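Local coordinates for protein endoglucanase, family GH5 (Zobellia galactanivorans, PDB 6GL2) that probably hydrolyses beta-glucan chains of hemicellulose, such as mixed-linked glucan, as a family 5 glycoside hydrolase, at residues F230-C235 with D286-H290. Numbering follows the deposited sequence. Where two conformers were deposited one is given.
Sequences FPYQFC and DRLAH
His-290 reaches from helix 284-301 to the loop ahead of helix 232-237, where its NE2 donates a hydrogen bond to Phe-230 O at 2.8 Å. The N-H...O angle is 158° and the carbonyl oxygen lies in the imidazole plane, a geometry that suits histidine, whose flat ring carries a donor at its far end. Pro-231, a compact, rigid N-cap residue after a cis peptide bond, sets CD 3.9 Å from His-290 NE2. Cys-235 SG, small enough to fit close, lies 3.6 Å from His-290 CE1, oblique to the ring. Over one face lies Phe-234, its CE2 3.9 Å from His-290 CG, the ring planes inclined at 46°. With CG anti to the backbone N (chi1 179°), the long, flat Phe-234 spans the helices and brings its ring edge to Arg-287 N, 3.8 Å from CZ. A leucine in place of His-290 would probably leave Phe-230 O without this donor and Phe-234 without the imidazole face it lies over. Farther out, Trp-243 meets the His-290 ring edge-to-face, and its backbone N-H donates to Asp-286 OD2 in one of two Asp-286 conformers; that side chain adjoins Thr-242, a magnesium ligand, though no ion is bound here. In this (beta/alpha)8 TIM barrel, the contact ties the short helix following strand 222-227 to the start of helix 284-301, which follows strand 271-276, while Phe-230 packs on helix 246-266.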
loop_
_atom_site.group_PDB
_atom_site.type_symbol
_atom_site.label_atom_id
_atom_site.label_comp_id
_atom_site.label_asym_id
_atom_site.label_seq_id
_atom_site.Cartn_x
_atom_site.Cartn_y
_atom_site.Cartn_z
ATOM N N PHE A 230 9.794 -10.486 -1.307
ATOM C CA PHE A 230 10.386 -11.665 -1.948
ATOM C C PHE A 230 11.911 -11.491 -2.010
ATOM O O PHE A 230 12.383 -10.514 -2.507
ATOM C CB PHE A 230 9.848 -11.841 -3.370
ATOM C CG PHE A 230 10.142 -13.212 -3.926
ATOM C CD1 PHE A 230 11.437 -13.519 -4.352
ATOM C CD2 PHE A 230 9.231 -14.221 -3.831
ATOM C CE1 PHE A 230 11.748 -14.821 -4.770
ATOM C CE2 PHE A 230 9.532 -15.496 -4.288
ATOM C CZ PHE A 230 10.807 -15.802 -4.743
ATOM N N PRO A 231 12.682 -12.490 -1.512
ATOM C CA PRO A 231 12.233 -13.736 -0.881
ATOM C C PRO A 231 12.095 -13.591 0.615
ATOM O O PRO A 231 12.922 -12.919 1.219
ATOM C CB PRO A 231 13.343 -14.740 -1.248
ATOM C CG PRO A 231 14.552 -13.853 -1.196
ATOM C CD PRO A 231 14.117 -12.504 -1.732
ATOM N N TYR A 232 11.045 -14.129 1.206
ATOM C CA TYR A 232 10.757 -13.789 2.570
ATOM C C TYR A 232 11.830 -14.205 3.577
ATOM O O TYR A 232 11.927 -13.632 4.662
ATOM C CB TYR A 232 9.347 -14.308 2.956
ATOM C CG TYR A 232 9.319 -15.781 3.176
ATOM C CD1 TYR A 232 9.670 -16.344 4.405
ATOM C CD2 TYR A 232 8.987 -16.644 2.132
ATOM C CE1 TYR A 232 9.646 -17.723 4.579
ATOM C CE2 TYR A 232 8.934 -18.030 2.319
ATOM C CZ TYR A 232 9.282 -18.542 3.543
ATOM O OH TYR A 232 9.268 -19.931 3.753
ATOM N N GLN A 233 12.557 -15.270 3.274
ATOM C CA GLN A 233 13.582 -15.721 4.184
ATOM C C GLN A 233 14.683 -14.656 4.416
ATOM O O GLN A 233 15.216 -14.529 5.500
ATOM C CB GLN A 233 14.256 -16.944 3.584
ATOM C CG GLN A 233 13.330 -18.148 3.514
ATOM C CD GLN A 233 12.591 -18.289 2.215
ATOM O OE1 GLN A 233 12.449 -17.362 1.363
ATOM N NE2 GLN A 233 12.102 -19.547 2.009
ATOM N N PHE A 234 14.987 -13.929 3.364
ATOM C CA PHE A 234 15.908 -12.767 3.355
ATOM C C PHE A 234 15.197 -11.508 3.839
ATOM O O PHE A 234 15.721 -10.767 4.663
ATOM C CB PHE A 234 16.422 -12.572 1.975
ATOM C CG PHE A 234 17.343 -11.419 1.823
ATOM C CD1 PHE A 234 18.684 -11.528 2.182
ATOM C CD2 PHE A 234 16.958 -10.170 1.288
ATOM C CE1 PHE A 234 19.570 -10.472 2.064
ATOM C CE2 PHE A 234 17.840 -9.137 1.144
ATOM C CZ PHE A 234 19.153 -9.263 1.543
ATOM N N CYS A 235 14.000 -11.259 3.381
ATOM C CA CYS A 235 13.355 -9.969 3.590
ATOM C C CYS A 235 12.662 -9.791 4.934
ATOM O O CYS A 235 12.659 -8.703 5.507
ATOM C CB CYS A 235 12.392 -9.649 2.474
ATOM S SG CYS A 235 13.058 -9.460 0.861
ATOM N N ASP A 286 24.251 -6.962 0.565
ATOM C CA ASP A 286 23.235 -7.815 -0.055
ATOM C C ASP A 286 21.868 -7.112 -0.043
ATOM O O ASP A 286 21.109 -7.264 -1.011
ATOM C CB ASP A 286 23.197 -9.250 0.513
ATOM C CG ASP A 286 24.422 -10.151 0.096
ATOM O OD1 ASP A 286 25.380 -9.721 -0.586
ATOM O OD2 ASP A 286 24.363 -11.311 0.563
ATOM N N ARG A 287 21.518 -6.337 0.990
ATOM C CA ARG A 287 20.299 -5.539 0.965
ATOM C C ARG A 287 20.296 -4.596 -0.213
ATOM O O ARG A 287 19.323 -4.371 -0.877
ATOM C CB ARG A 287 20.051 -4.737 2.226
ATOM C CG ARG A 287 19.635 -5.499 3.408
ATOM C CD ARG A 287 19.363 -4.486 4.500
ATOM N NE ARG A 287 18.098 -3.767 4.561
ATOM C CZ ARG A 287 17.828 -2.694 5.307
ATOM N NH1 ARG A 287 18.783 -1.948 5.757
ATOM N NH2 ARG A 287 16.568 -2.352 5.620
ATOM N N LEU A 288 21.450 -3.946 -0.461
ATOM C CA LEU A 288 21.580 -3.052 -1.542
ATOM C C LEU A 288 21.438 -3.752 -2.908
ATOM O O LEU A 288 20.723 -3.252 -3.824
ATOM C CB LEU A 288 22.968 -2.333 -1.538
ATOM C CG LEU A 288 23.208 -1.316 -2.621
ATOM C CD1 LEU A 288 22.129 -0.227 -2.753
ATOM C CD2 LEU A 288 24.629 -0.709 -2.461
ATOM N N ALA A 289 22.128 -4.880 -3.081
ATOM C CA ALA A 289 22.009 -5.674 -4.308
ATOM C C ALA A 289 20.569 -6.104 -4.573
ATOM O O ALA A 289 20.084 -5.998 -5.666
ATOM C CB ALA A 289 22.889 -6.925 -4.265
ATOM N N HIS A 290 19.896 -6.557 -3.546
ATOM C CA HIS A 290 18.504 -6.993 -3.648
ATOM C C HIS A 290 17.614 -5.780 -4.027
ATOM O O HIS A 290 16.763 -5.874 -4.925
ATOM C CB HIS A 290 18.064 -7.564 -2.304
ATOM C CG HIS A 290 16.611 -7.869 -2.278
ATOM N ND1 HIS A 290 15.682 -6.950 -1.804
ATOM C CD2 HIS A 290 15.902 -9.013 -2.611
ATOM C CE1 HIS A 290 14.509 -7.527 -1.830
ATOM N NE2 HIS A 290 14.601 -8.745 -2.443
#